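Local coordinates for protein aminopeptidase N (Francisella tularensis subsp. tularensis, PDB 5DLL) that removes amino acids from the N termini of peptides as a zinc-dependent M1-family aminopeptidase, probably helping to degrade intracellular peptides, at residues A[286-291]-A[305-310]; A[223-228]-A[233-238]; A[240-245]-A[262-267]. One frame throughout, in Å; residues are numbered along the deposited sequence.

Contact 1: residues A[286-291]-A[305-310]; sequences KYIMAS and SVVGHE. With ZN (zinc ion), chain B.
Ile288 has chi1 at 65°, which sets its CG2 anti to its own carbonyl carbon and turns that methyl toward Val306 and Val307; Val306, with chi1 at 164°, holds CG1 anti to its backbone nitrogen and so offers this methyl to the loop. The helix receiving the loop, residues 297-312, carries the HExxH zinc-binding motif of the M1 metallopeptidases, beginning with His309 and Glu310. No hydrogen bond crosses the contact; its side chains meet through apolar carbons. Ile288 CG2 meets Val307 CG2 at 4.2 Å and stands 4.5 Å from Val306 CG1, one branch bearing on two successive valines of the helix. Val306 CG1 also comes within 4.2 Å of the backbone Tyr287 O and lies 4.4 Å from Tyr287 CB. Tyr287 thus lends the contact its backbone and CB, while its ring leads away and carries Lys286 CG over the centre of one face, 4.2 Å above the plane. Branched residues suit this surface because they hold their methyls close to the main chain, and here these meet only lightly. Phe283 of strand 280-284 packs against both Ile288 and Val306, which joins the loop and the helix to the sheet. The helical bond from His309 N to Ser305 O, 2.8 Å, ties the metal-binding turn to the turn that carries the valines. On His309, ND1 is hydrogen-bonded to Asp339, a second-shell partner that fixes the rotation of the imidazole and probably makes its other nitrogen a stronger ligand. That nitrogen works together with His313 and Glu332: His309 NE2 binds the zinc ion at 2.2 Å.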
ATOM      1  N   LYS A 286       4.813  13.067   7.454  1.00 53.05           N
ATOM      2  CA  LYS A 286       3.485  13.233   6.858  1.00 61.41           C
ATOM      3  C   LYS A 286       2.612  11.980   6.944  1.00 55.24           C
ATOM      4  O   LYS A 286       1.390  12.083   6.854  1.00 68.15           O
ATOM      5  CB  LYS A 286       3.578  13.713   5.401  1.00 68.07           C
ATOM      6  CG  LYS A 286       4.131  12.700   4.410  1.00 74.25           C
ATOM      7  CD  LYS A 286       3.851  13.128   2.977  1.00 82.61           C
ATOM      8  CE  LYS A 286       4.566  12.229   1.981  1.00 85.18           C
ATOM      9  NZ  LYS A 286       4.015  12.344   0.603  1.00 84.61           N
ATOM     10  N   TYR A 287       3.229  10.811   7.118  1.00 54.49           N
ATOM     11  CA  TYR A 287       2.482   9.550   7.179  1.00 51.31           C
ATOM     12  C   TYR A 287       2.008   9.156   8.582  1.00 45.66           C
ATOM     13  O   TYR A 287       1.191   8.242   8.698  1.00 43.26           O
ATOM     14  CB  TYR A 287       3.292   8.393   6.565  1.00 56.05           C
ATOM     15  CG  TYR A 287       3.497   8.487   5.060  1.00 77.32           C
ATOM     16  CD1 TYR A 287       2.426   8.744   4.197  1.00 83.92           C
ATOM     17  CD2 TYR A 287       4.757   8.297   4.495  1.00 77.59           C
ATOM     18  CE1 TYR A 287       2.613   8.826   2.826  1.00 85.42           C
ATOM     19  CE2 TYR A 287       4.951   8.377   3.125  1.00 79.87           C
ATOM     20  CZ  TYR A 287       3.878   8.638   2.296  1.00 81.21           C
ATOM     21  OH  TYR A 287       4.071   8.719   0.935  1.00 71.79           O
ATOM     22  N   ILE A 288       2.501   9.821   9.633  1.00 43.56           N
ATOM     23  CA  ILE A 288       2.069   9.509  11.015  1.00 48.02           C
ATOM     24  C   ILE A 288       1.467  10.679  11.816  1.00 47.83           C
ATOM     25  O   ILE A 288       1.103  10.512  12.985  1.00 41.02           O
ATOM     26  CB  ILE A 288       3.213   8.876  11.845  1.00 51.14           C
ATOM     27  CG1 ILE A 288       4.361   9.863  12.053  1.00 53.82           C
ATOM     28  CG2 ILE A 288       3.724   7.607  11.174  1.00 55.42           C
ATOM     29  CD1 ILE A 288       5.429   9.338  12.988  1.00 57.46           C
ATOM     30  N   MET A 289       1.347  11.850  11.197  1.00 51.24           N
ATOM     31  CA  MET A 289       0.842  13.028  11.901  1.00 54.61           C
ATOM     32  C   MET A 289      -0.663  13.176  11.714  1.00 53.56           C
ATOM     33  O   MET A 289      -1.187  12.951  10.622  1.00 58.17           O
ATOM     34  CB  MET A 289       1.554  14.296  11.423  1.00 56.11           C
ATOM     35  CG  MET A 289       2.942  14.491  12.014  1.00 58.19           C
ATOM     36  SD  MET A 289       3.578  16.167  11.778  1.00 67.05           S
ATOM     37  CE  MET A 289       3.293  16.413  10.023  1.00 63.03           C
ATOM     38  N   ALA A 290      -1.351  13.555  12.786  1.00 51.57           N
ATOM     39  CA  ALA A 290      -2.781  13.828  12.717  1.00 52.67           C
ATOM     40  C   ALA A 290      -3.232  14.672  13.901  1.00 55.71           C
ATOM     41  O   ALA A 290      -2.974  14.322  15.050  1.00 58.28           O
ATOM     42  CB  ALA A 290      -3.568  12.527  12.664  1.00 49.40           C
ATOM     43  N   SER A 291      -3.885  15.793  13.602  1.00 66.59           N
ATOM     44  CA  SER A 291      -4.564  16.606  14.607  1.00 65.19           C
ATOM     45  C   SER A 291      -6.058  16.396  14.437  1.00 66.98           C
ATOM     46  O   SER A 291      -6.510  16.048  13.346  1.00 62.30           O
ATOM     47  CB  SER A 291      -4.224  18.087  14.423  1.00 69.50           C
ATOM     48  OG  SER A 291      -2.837  18.263  14.180  1.00 70.80           O
ATOM     49  N   SER A 305      -2.943   2.170   9.760  1.00 40.14           N
ATOM     50  CA  SER A 305      -2.495   1.130   8.816  1.00 39.89           C
ATOM     51  C   SER A 305      -0.984   1.129   8.608  1.00 39.48           C
ATOM     52  O   SER A 305      -0.348   0.070   8.552  1.00 38.72           O
ATOM     53  CB  SER A 305      -3.173   1.343   7.456  1.00 40.12           C
ATOM     54  OG  SER A 305      -2.637   0.478   6.473  1.00 37.62           O
ATOM     55  N   VAL A 306      -0.436   2.331   8.466  1.00 38.21           N
ATOM     56  CA  VAL A 306       0.996   2.537   8.280  1.00 41.01           C
ATOM     57  C   VAL A 306       1.776   2.020   9.492  1.00 40.62           C
ATOM     58  O   VAL A 306       2.680   1.191   9.357  1.00 40.77           O
ATOM     59  CB  VAL A 306       1.291   4.039   8.040  1.00 41.35           C
ATOM     60  CG1 VAL A 306       2.765   4.358   8.223  1.00 45.83           C
ATOM     61  CG2 VAL A 306       0.814   4.460   6.656  1.00 40.70           C
ATOM     62  N   VAL A 307       1.413   2.512  10.674  1.00 36.07           N
ATOM     63  CA  VAL A 307       2.061   2.101  11.915  1.00 35.08           C
ATOM     64  C   VAL A 307       1.880   0.598  12.104  1.00 36.31           C
ATOM     65  O   VAL A 307       2.828  -0.113  12.452  1.00 36.98           O
ATOM     66  CB  VAL A 307       1.482   2.858  13.137  1.00 37.40           C
ATOM     67  CG1 VAL A 307       2.006   2.274  14.445  1.00 38.10           C
ATOM     68  CG2 VAL A 307       1.802   4.346  13.057  1.00 36.58           C
ATOM     69  N   GLY A 308       0.659   0.123  11.878  1.00 35.62           N
ATOM     70  CA  GLY A 308       0.357  -1.297  11.959  1.00 33.23           C
ATOM     71  C   GLY A 308       1.312  -2.118  11.120  1.00 34.03           C
ATOM     72  O   GLY A 308       2.034  -2.970  11.643  1.00 30.41           O
ATOM     73  N   HIS A 309       1.331  -1.833   9.821  1.00 33.44           N
ATOM     74  CA  HIS A 309       2.113  -2.600   8.860  1.00 32.39           C
ATOM     75  C   HIS A 309       3.561  -2.779   9.298  1.00 33.19           C
ATOM     76  O   HIS A 309       4.105  -3.879   9.238  1.00 34.07           O
ATOM     77  CB  HIS A 309       2.068  -1.917   7.495  1.00 32.45           C
ATOM     78  CG  HIS A 309       2.954  -2.553   6.470  1.00 32.16           C
ATOM     79  ND1 HIS A 309       2.469  -3.356   5.462  1.00 36.54           N
ATOM     80  CD2 HIS A 309       4.294  -2.503   6.298  1.00 33.42           C
ATOM     81  CE1 HIS A 309       3.473  -3.772   4.711  1.00 35.85           C
ATOM     82  NE2 HIS A 309       4.592  -3.271   5.199  1.00 36.67           N
ATOM     83  N   GLU A 310       4.188  -1.691   9.729  1.00 35.30           N
ATOM     84  CA  GLU A 310       5.593  -1.741  10.107  1.00 37.43           C
ATOM     85  C   GLU A 310       5.792  -2.527  11.404  1.00 36.70           C
ATOM     86  O   GLU A 310       6.789  -3.241  11.536  1.00 38.55           O
ATOM     87  CB  GLU A 310       6.192  -0.329  10.221  1.00 42.49           C
ATOM     88  CG  GLU A 310       6.111   0.524   8.950  1.00 47.95           C
ATOM     89  CD  GLU A 310       6.717  -0.126   7.708  1.00 51.10           C
ATOM     90  OE1 GLU A 310       7.694  -0.893   7.831  1.00 51.12           O
ATOM     91  OE2 GLU A 310       6.215   0.139   6.591  1.00 55.76           O
TER
HETATM   92 ZN    ZN B 901       6.594  -3.568   4.449  1.00 40.06          ZN

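Contact 2: residues A[223-228]-A[233-238]; sequences LEIYAF and DKCHYA
Ile225 and Cys235 form the tight part of this contact, with Ala238 beside them. The first torsion of Ile225, -65°, puts CG2 anti to the backbone nitrogen, where it meets Cys235 CB at 4.0 Å. Its other branch runs out extended, and the terminal CD1 comes to 3.9 Å from Ala238 CB and 3.6 Å from the backbone Cys235 O. Isoleucine serves well here, since its two arms reach different residues, and the small Cys235 and Ala238 let the start of the helix come close to the strand. The grip is looser at Ala227, whose CB is 4.4 Å from Cys235 SG. On the side facing away from the strand, Asp233 and His236 are exposed. The strand's other face follows a different logic: Tyr226 turns away from the helix and its OH donates to Glu224 OE1 at 2.9 Å, arriving from above the carboxylate plane. Alternation along the strand therefore separates an apolar, helix-facing row, Ile225 and Ala227, from a polar pair behind it. Cys235 holds the N-cap position of helix 236-253, and the packing marks the first strand-to-helix passage of a beta-alpha-beta unit, completed by strand 261-267.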
ATOM      1  N   LEU A 223       7.405   2.479  25.152  1.00 49.63           N
ATOM      2  CA  LEU A 223       7.090   2.997  23.821  1.00 50.32           C
ATOM      3  C   LEU A 223       7.619   4.428  23.721  1.00 53.21           C
ATOM      4  O   LEU A 223       7.476   5.212  24.663  1.00 46.62           O
ATOM      5  CB  LEU A 223       5.579   2.959  23.566  1.00 43.65           C
ATOM      6  CG  LEU A 223       4.872   1.616  23.793  1.00 44.52           C
ATOM      7  CD1 LEU A 223       3.412   1.706  23.366  1.00 43.20           C
ATOM      8  CD2 LEU A 223       5.559   0.477  23.053  1.00 44.42           C
ATOM      9  N   GLU A 224       8.242   4.758  22.589  1.00 47.03           N
ATOM     10  CA  GLU A 224       8.923   6.040  22.440  1.00 47.37           C
ATOM     11  C   GLU A 224       8.845   6.563  21.010  1.00 48.56           C
ATOM     12  O   GLU A 224       9.542   6.071  20.127  1.00 56.91           O
ATOM     13  CB  GLU A 224      10.391   5.911  22.864  1.00 51.34           C
ATOM     14  CG  GLU A 224      10.604   5.299  24.244  1.00 55.94           C
ATOM     15  CD  GLU A 224      12.053   5.318  24.696  1.00 58.83           C
ATOM     16  OE1 GLU A 224      12.960   5.432  23.838  1.00 61.85           O
ATOM     17  OE2 GLU A 224      12.282   5.212  25.919  1.00 60.34           O
ATOM     18  N   ILE A 225       7.993   7.558  20.786  1.00 48.58           N
ATOM     19  CA  ILE A 225       7.964   8.273  19.511  1.00 47.93           C
ATOM     20  C   ILE A 225       8.855   9.509  19.626  1.00 48.41           C
ATOM     21  O   ILE A 225       8.711  10.290  20.567  1.00 49.12           O
ATOM     22  CB  ILE A 225       6.532   8.689  19.112  1.00 46.74           C
ATOM     23  CG1 ILE A 225       5.679   7.445  18.851  1.00 46.61           C
ATOM     24  CG2 ILE A 225       6.555   9.578  17.873  1.00 50.08           C
ATOM     25  CD1 ILE A 225       4.229   7.739  18.529  1.00 47.84           C
ATOM     26  N   TYR A 226       9.769   9.667  18.668  1.00 44.27           N
ATOM     27  CA  TYR A 226      10.701  10.792  18.629  1.00 46.17           C
ATOM     28  C   TYR A 226      10.477  11.640  17.379  1.00 51.57           C
ATOM     29  O   TYR A 226      10.376  11.115  16.268  1.00 44.35           O
ATOM     30  CB  TYR A 226      12.143  10.287  18.629  1.00 47.74           C
ATOM     31  CG  TYR A 226      12.608   9.714  19.948  1.00 49.53           C
ATOM     32  CD1 TYR A 226      13.114  10.541  20.946  1.00 50.70           C
ATOM     33  CD2 TYR A 226      12.557   8.346  20.193  1.00 49.57           C
ATOM     34  CE1 TYR A 226      13.547  10.024  22.156  1.00 54.51           C
ATOM     35  CE2 TYR A 226      12.986   7.817  21.401  1.00 53.33           C
ATOM     36  CZ  TYR A 226      13.480   8.659  22.381  1.00 56.09           C
ATOM     37  OH  TYR A 226      13.909   8.141  23.585  1.00 55.52           O
ATOM     38  N   ALA A 227      10.407  12.955  17.567  1.00 54.99           N
ATOM     39  CA  ALA A 227      10.279  13.900  16.458  1.00 51.85           C
ATOM     40  C   ALA A 227      10.685  15.299  16.914  1.00 54.40           C
ATOM     41  O   ALA A 227      10.892  15.535  18.102  1.00 60.13           O
ATOM     42  CB  ALA A 227       8.854  13.910  15.927  1.00 47.27           C
ATOM     43  N   PHE A 228      10.800  16.224  15.968  1.00 59.77           N
ATOM     44  CA  PHE A 228      11.170  17.600  16.291  1.00 63.93           C
ATOM     45  C   PHE A 228      10.093  18.258  17.153  1.00 63.21           C
ATOM     46  O   PHE A 228       8.934  17.844  17.132  1.00 58.69           O
ATOM     47  CB  PHE A 228      11.382  18.424  15.015  1.00 74.90           C
ATOM     48  CG  PHE A 228      12.636  18.073  14.259  1.00 75.27           C
ATOM     49  CD1 PHE A 228      13.887  18.381  14.783  1.00 80.97           C
ATOM     50  CD2 PHE A 228      12.567  17.460  13.012  1.00 78.54           C
ATOM     51  CE1 PHE A 228      15.042  18.070  14.086  1.00 87.38           C
ATOM     52  CE2 PHE A 228      13.720  17.148  12.312  1.00 77.69           C
ATOM     53  CZ  PHE A 228      14.959  17.452  12.848  1.00 82.37           C
ATOM     54  N   ASP A 233       3.573  17.299  18.654  1.00 67.40           N
ATOM     55  CA  ASP A 233       2.189  17.477  19.118  1.00 65.94           C
ATOM     56  C   ASP A 233       1.153  16.751  18.248  1.00 59.84           C
ATOM     57  O   ASP A 233       0.055  16.464  18.711  1.00 52.74           O
ATOM     58  CB  ASP A 233       1.831  18.969  19.206  1.00 74.29           C
ATOM     59  CG  ASP A 233       2.542  19.683  20.348  1.00 90.20           C
ATOM     60  OD1 ASP A 233       3.352  19.043  21.054  1.00 95.13           O
ATOM     61  OD2 ASP A 233       2.287  20.893  20.538  1.00 94.85           O
ATOM     62  N   LYS A 234       1.505  16.452  17.000  1.00 56.91           N
ATOM     63  CA  LYS A 234       0.605  15.755  16.088  1.00 57.81           C
ATOM     64  C   LYS A 234       0.945  14.262  15.972  1.00 52.10           C
ATOM     65  O   LYS A 234       0.495  13.595  15.039  1.00 45.24           O
ATOM     66  CB  LYS A 234       0.641  16.420  14.704  1.00 68.39           C
ATOM     67  CG  LYS A 234       0.304  17.908  14.701  1.00 71.65           C
ATOM     68  CD  LYS A 234       1.548  18.789  14.773  1.00 82.29           C
ATOM     69  CE  LYS A 234       1.201  20.268  14.895  1.00 89.15           C
ATOM     70  NZ  LYS A 234       0.744  20.664  16.261  1.00 84.40           N
ATOM     71  N   CYS A 235       1.723  13.738  16.922  1.00 53.49           N
ATOM     72  CA  CYS A 235       2.117  12.322  16.920  1.00 58.27           C
ATOM     73  C   CYS A 235       1.404  11.488  17.992  1.00 53.45           C
ATOM     74  O   CYS A 235       1.801  10.353  18.259  1.00 58.07           O
ATOM     75  CB  CYS A 235       3.637  12.198  17.100  1.00 55.93           C
ATOM     76  SG  CYS A 235       4.606  12.735  15.671  1.00 57.91           S
ATOM     77  N   HIS A 236       0.345  12.030  18.591  1.00 57.05           N
ATOM     78  CA  HIS A 236      -0.333  11.345  19.697  1.00 52.12           C
ATOM     79  C   HIS A 236      -1.241  10.204  19.239  1.00 45.61           C
ATOM     80  O   HIS A 236      -1.350   9.191  19.933  1.00 44.43           O
ATOM     81  CB  HIS A 236      -1.093  12.344  20.574  1.00 48.01           C
ATOM     82  CG  HIS A 236      -0.190  13.173  21.434  1.00 53.46           C
ATOM     83  ND1 HIS A 236       0.106  12.841  22.738  1.00 54.51           N
ATOM     84  CD2 HIS A 236       0.511  14.299  21.164  1.00 56.98           C
ATOM     85  CE1 HIS A 236       0.934  13.739  23.242  1.00 59.74           C
ATOM     86  NE2 HIS A 236       1.196  14.634  22.307  1.00 60.84           N
ATOM     87  N   TYR A 237      -1.876  10.355  18.078  1.00 45.44           N
ATOM     88  CA  TYR A 237      -2.684   9.271  17.518  1.00 44.08           C
ATOM     89  C   TYR A 237      -1.825   8.062  17.121  1.00 45.49           C
ATOM     90  O   TYR A 237      -2.252   6.918  17.278  1.00 42.51           O
ATOM     91  CB  TYR A 237      -3.509   9.733  16.315  1.00 44.23           C
ATOM     92  CG  TYR A 237      -4.431   8.641  15.825  1.00 50.38           C
ATOM     93  CD1 TYR A 237      -5.582   8.311  16.532  1.00 53.76           C
ATOM     94  CD2 TYR A 237      -4.129   7.899  14.684  1.00 51.20           C
ATOM     95  CE1 TYR A 237      -6.419   7.294  16.108  1.00 49.89           C
ATOM     96  CE2 TYR A 237      -4.966   6.881  14.250  1.00 45.68           C
ATOM     97  CZ  TYR A 237      -6.109   6.584  14.968  1.00 47.67           C
ATOM     98  OH  TYR A 237      -6.951   5.577  14.554  1.00 47.56           O
ATOM     99  N   ALA A 238      -0.626   8.319  16.606  1.00 44.10           N
ATOM    100  CA  ALA A 238       0.306   7.249  16.241  1.00 41.18           C
ATOM    101  C   ALA A 238       0.618   6.337  17.427  1.00 42.34           C
ATOM    102  O   ALA A 238       0.656   5.116  17.283  1.00 47.61           O
ATOM    103  CB  ALA A 238       1.590   7.838  15.688  1.00 39.62           C
TER

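Contact 3: residues A[240-245]-A[262-267]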
ATOM      1  N   GLN A 240      -1.290   5.686  19.850  1.00 40.85           N
ATOM      2  CA  GLN A 240      -2.475   4.846  19.978  1.00 44.04           C
ATOM      3  C   GLN A 240      -2.473   3.715  18.951  1.00 43.28           C
ATOM      4  O   GLN A 240      -2.819   2.583  19.281  1.00 51.28           O
ATOM      5  CB  GLN A 240      -3.756   5.678  19.846  1.00 47.73           C
ATOM      6  CG  GLN A 240      -4.997   4.977  20.374  1.00 49.86           C
ATOM      7  CD  GLN A 240      -4.827   4.500  21.806  1.00 53.80           C
ATOM      8  OE1 GLN A 240      -4.480   5.280  22.698  1.00 49.91           O
ATOM      9  NE2 GLN A 240      -5.053   3.209  22.029  1.00 47.26           N
ATOM     10  N   ALA A 241      -2.077   4.022  17.716  1.00 43.74           N
ATOM     11  CA  ALA A 241      -1.952   3.010  16.660  1.00 43.47           C
ATOM     12  C   ALA A 241      -0.944   1.916  17.015  1.00 44.47           C
ATOM     13  O   ALA A 241      -1.107   0.767  16.600  1.00 47.26           O
ATOM     14  CB  ALA A 241      -1.578   3.659  15.338  1.00 40.85           C
ATOM     15  N   VAL A 242       0.084   2.269  17.784  1.00 40.09           N
ATOM     16  CA  VAL A 242       1.064   1.291  18.266  1.00 39.17           C
ATOM     17  C   VAL A 242       0.429   0.333  19.280  1.00 38.53           C
ATOM     18  O   VAL A 242       0.681  -0.876  19.252  1.00 42.38           O
ATOM     19  CB  VAL A 242       2.291   1.985  18.899  1.00 38.52           C
ATOM     20  CG1 VAL A 242       3.226   0.973  19.550  1.00 34.58           C
ATOM     21  CG2 VAL A 242       3.040   2.795  17.850  1.00 43.00           C
ATOM     22  N   LYS A 243      -0.393   0.877  20.171  1.00 33.30           N
ATOM     23  CA  LYS A 243      -1.090   0.063  21.172  1.00 34.94           C
ATOM     24  C   LYS A 243      -2.134  -0.852  20.532  1.00 32.16           C
ATOM     25  O   LYS A 243      -2.252  -2.020  20.899  1.00 34.19           O
ATOM     26  CB  LYS A 243      -1.756   0.961  22.212  1.00 35.39           C
ATOM     27  CG  LYS A 243      -0.776   1.773  23.047  1.00 36.76           C
ATOM     28  CD  LYS A 243      -1.513   2.707  23.990  1.00 37.73           C
ATOM     29  CE  LYS A 243      -0.553   3.409  24.936  1.00 39.86           C
ATOM     30  NZ  LYS A 243      -1.173   4.628  25.525  1.00 42.90           N
ATOM     31  N   ASP A 244      -2.886  -0.311  19.578  1.00 33.64           N
ATOM     32  CA  ASP A 244      -3.862  -1.089  18.808  1.00 38.56           C
ATOM     33  C   ASP A 244      -3.173  -2.217  18.035  1.00 38.01           C
ATOM     34  O   ASP A 244      -3.693  -3.329  17.956  1.00 35.74           O
ATOM     35  CB  ASP A 244      -4.614  -0.198  17.806  1.00 46.07           C
ATOM     36  CG  ASP A 244      -5.324   0.993  18.463  1.00 61.05           C
ATOM     37  OD1 ASP A 244      -5.769   0.889  19.634  1.00 50.95           O
ATOM     38  OD2 ASP A 244      -5.438   2.041  17.787  1.00 67.00           O
ATOM     39  N   SER A 245      -2.010  -1.910  17.461  1.00 37.24           N
ATOM     40  CA  SER A 245      -1.225  -2.878  16.694  1.00 36.65           C
ATOM     41  C   SER A 245      -0.724  -4.017  17.565  1.00 34.54           C
ATOM     42  O   SER A 245      -0.860  -5.185  17.209  1.00 30.53           O
ATOM     43  CB  SER A 245      -0.018  -2.196  16.050  1.00 34.47           C
ATOM     44  OG  SER A 245      -0.415  -1.118  15.227  1.00 39.35           O
ATOM     45  N   PHE A 262      10.432  -0.073  22.374  1.00 30.50           N
ATOM     46  CA  PHE A 262      10.022   0.021  20.978  1.00 31.84           C
ATOM     47  C   PHE A 262       9.958   1.492  20.616  1.00 35.09           C
ATOM     48  O   PHE A 262       9.229   2.259  21.249  1.00 39.31           O
ATOM     49  CB  PHE A 262       8.652  -0.625  20.781  1.00 35.54           C
ATOM     50  CG  PHE A 262       8.089  -0.457  19.398  1.00 32.17           C
ATOM     51  CD1 PHE A 262       8.430  -1.339  18.383  1.00 31.73           C
ATOM     52  CD2 PHE A 262       7.207   0.578  19.113  1.00 32.54           C
ATOM     53  CE1 PHE A 262       7.912  -1.186  17.103  1.00 31.45           C
ATOM     54  CE2 PHE A 262       6.685   0.736  17.839  1.00 33.15           C
ATOM     55  CZ  PHE A 262       7.037  -0.149  16.830  1.00 31.24           C
ATOM     56  N   MET A 263      10.717   1.879  19.596  1.00 35.38           N
ATOM     57  CA  MET A 263      10.901   3.281  19.259  1.00 34.79           C
ATOM     58  C   MET A 263      10.384   3.583  17.865  1.00 35.41           C
ATOM     59  O   MET A 263      10.407   2.726  16.983  1.00 36.49           O
ATOM     60  CB  MET A 263      12.381   3.646  19.347  1.00 35.30           C
ATOM     61  CG  MET A 263      12.943   3.612  20.758  1.00 34.75           C
ATOM     62  SD  MET A 263      14.743   3.647  20.780  1.00 36.13           S
ATOM     63  CE  MET A 263      15.135   1.957  20.327  1.00 35.08           C
ATOM     64  N   ILE A 264       9.899   4.806  17.689  1.00 39.60           N
ATOM     65  CA  ILE A 264       9.561   5.346  16.376  1.00 45.74           C
ATOM     66  C   ILE A 264      10.258   6.691  16.244  1.00 44.86           C
ATOM     67  O   ILE A 264      10.358   7.437  17.218  1.00 53.23           O
ATOM     68  CB  ILE A 264       8.042   5.537  16.191  1.00 48.21           C
ATOM     69  CG1 ILE A 264       7.341   4.179  16.104  1.00 48.06           C
ATOM     70  CG2 ILE A 264       7.744   6.366  14.942  1.00 48.40           C
ATOM     71  CD1 ILE A 264       5.831   4.266  16.037  1.00 41.31           C
ATOM     72  N   VAL A 265      10.752   6.983  15.043  1.00 48.40           N
ATOM     73  CA  VAL A 265      11.370   8.270  14.752  1.00 44.78           C
ATOM     74  C   VAL A 265      10.743   8.846  13.487  1.00 45.46           C
ATOM     75  O   VAL A 265      10.750   8.203  12.436  1.00 39.07           O
ATOM     76  CB  VAL A 265      12.897   8.144  14.584  1.00 42.66           C
ATOM     77  CG1 VAL A 265      13.522   9.511  14.326  1.00 40.64           C
ATOM     78  CG2 VAL A 265      13.514   7.485  15.816  1.00 41.20           C
ATOM     79  N   ALA A 266      10.196  10.055  13.607  1.00 50.91           N
ATOM     80  CA  ALA A 266       9.543  10.743  12.498  1.00 58.42           C
ATOM     81  C   ALA A 266      10.355  11.954  12.054  1.00 65.20           C
ATOM     82  O   ALA A 266      10.627  12.857  12.854  1.00 75.21           O
ATOM     83  CB  ALA A 266       8.143  11.172  12.901  1.00 68.19           C
ATOM     84  N   VAL A 267      10.720  11.976  10.775  1.00 71.85           N
ATOM     85  CA  VAL A 267      11.505  13.075  10.210  1.00 87.72           C
ATOM     86  C   VAL A 267      10.934  13.529   8.865  1.00 78.38           C
ATOM     87  O   VAL A 267      10.329  12.726   8.153  1.00 64.52           O
ATOM     88  CB  VAL A 267      12.984  12.677  10.039  1.00 91.15           C
ATOM     89  CG1 VAL A 267      13.699  12.742  11.382  1.00 91.48           C
ATOM     90  CG2 VAL A 267      13.113  11.288   9.420  1.00 79.55           C
TER
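In the beta-alpha-beta unit made by strand 220-227, helix 236-253 and strand 261-267, this contact sets the helix against the returning strand. Val242 carries the helix side alone, one methyl for each of two strand residues. Its first torsion, 173°, sends CG1 anti to the backbone nitrogen and toward the ring of Phe262, where it lies 3.9 Å from CE2 and 4.0 Å from CD2. The methyl approaches the ring obliquely. The second methyl, Val242 CG2, touches Ile264 CD1 at 3.6 Å, and the two side chains lie alongside each other, pointing opposite ways. Phe262 and Ile264 are two apart in an extended strand and so face the helix on the same side of the sheet. Val242 CA and Phe262 CA are 9.4 Å apart, a distance that suits a large ring on the strand; the long arm of Ile264 likewise reaches the helix. The beta-branched valine gives the buried helix face a compact, two-pronged surface. Polar residues lie on other faces of the helix: Gln240 NE2 makes a weak bond to Asp244 OD1 one turn on, and Lys243 forms a salt bridge with Asp211 of strand 207-214. Phe262 also meets Tyr257 edge-to-face, and its side chain lies about 9 Å from that of the zinc ligand His313. Around this packing, Leu223 of strand 220-227 touches both Val242 and Phe262, strand 280-284 brings Phe283 against Ile264, and Val307 of helix 297-312, the helix that also carries His309, rests on Val242.

Overall arrangement
From the N terminus the three contacts follow in series, none enclosing or crossing another. Contact 2 closes the short turn between strand 220-227 and helix 236-253; contact 3 closes the longer return from that helix to strand 261-267; contact 1 then closes the loop leading into the zinc-binding helix 297-312. Contacts 2 and 3 share helix 236-253, and their strands are parallel neighbours, joined by a probable hydrogen bond from Tyr226 N to Ile264 O. Contact 1 meets both: Ala290 N probably bonds Lys234 O, and Ile288 CD1 packs on Ala266 CB of strand 261-267. Together they tie the sheet to the helix bearing His309, both through helix 236-253 and through the 286-291 loop.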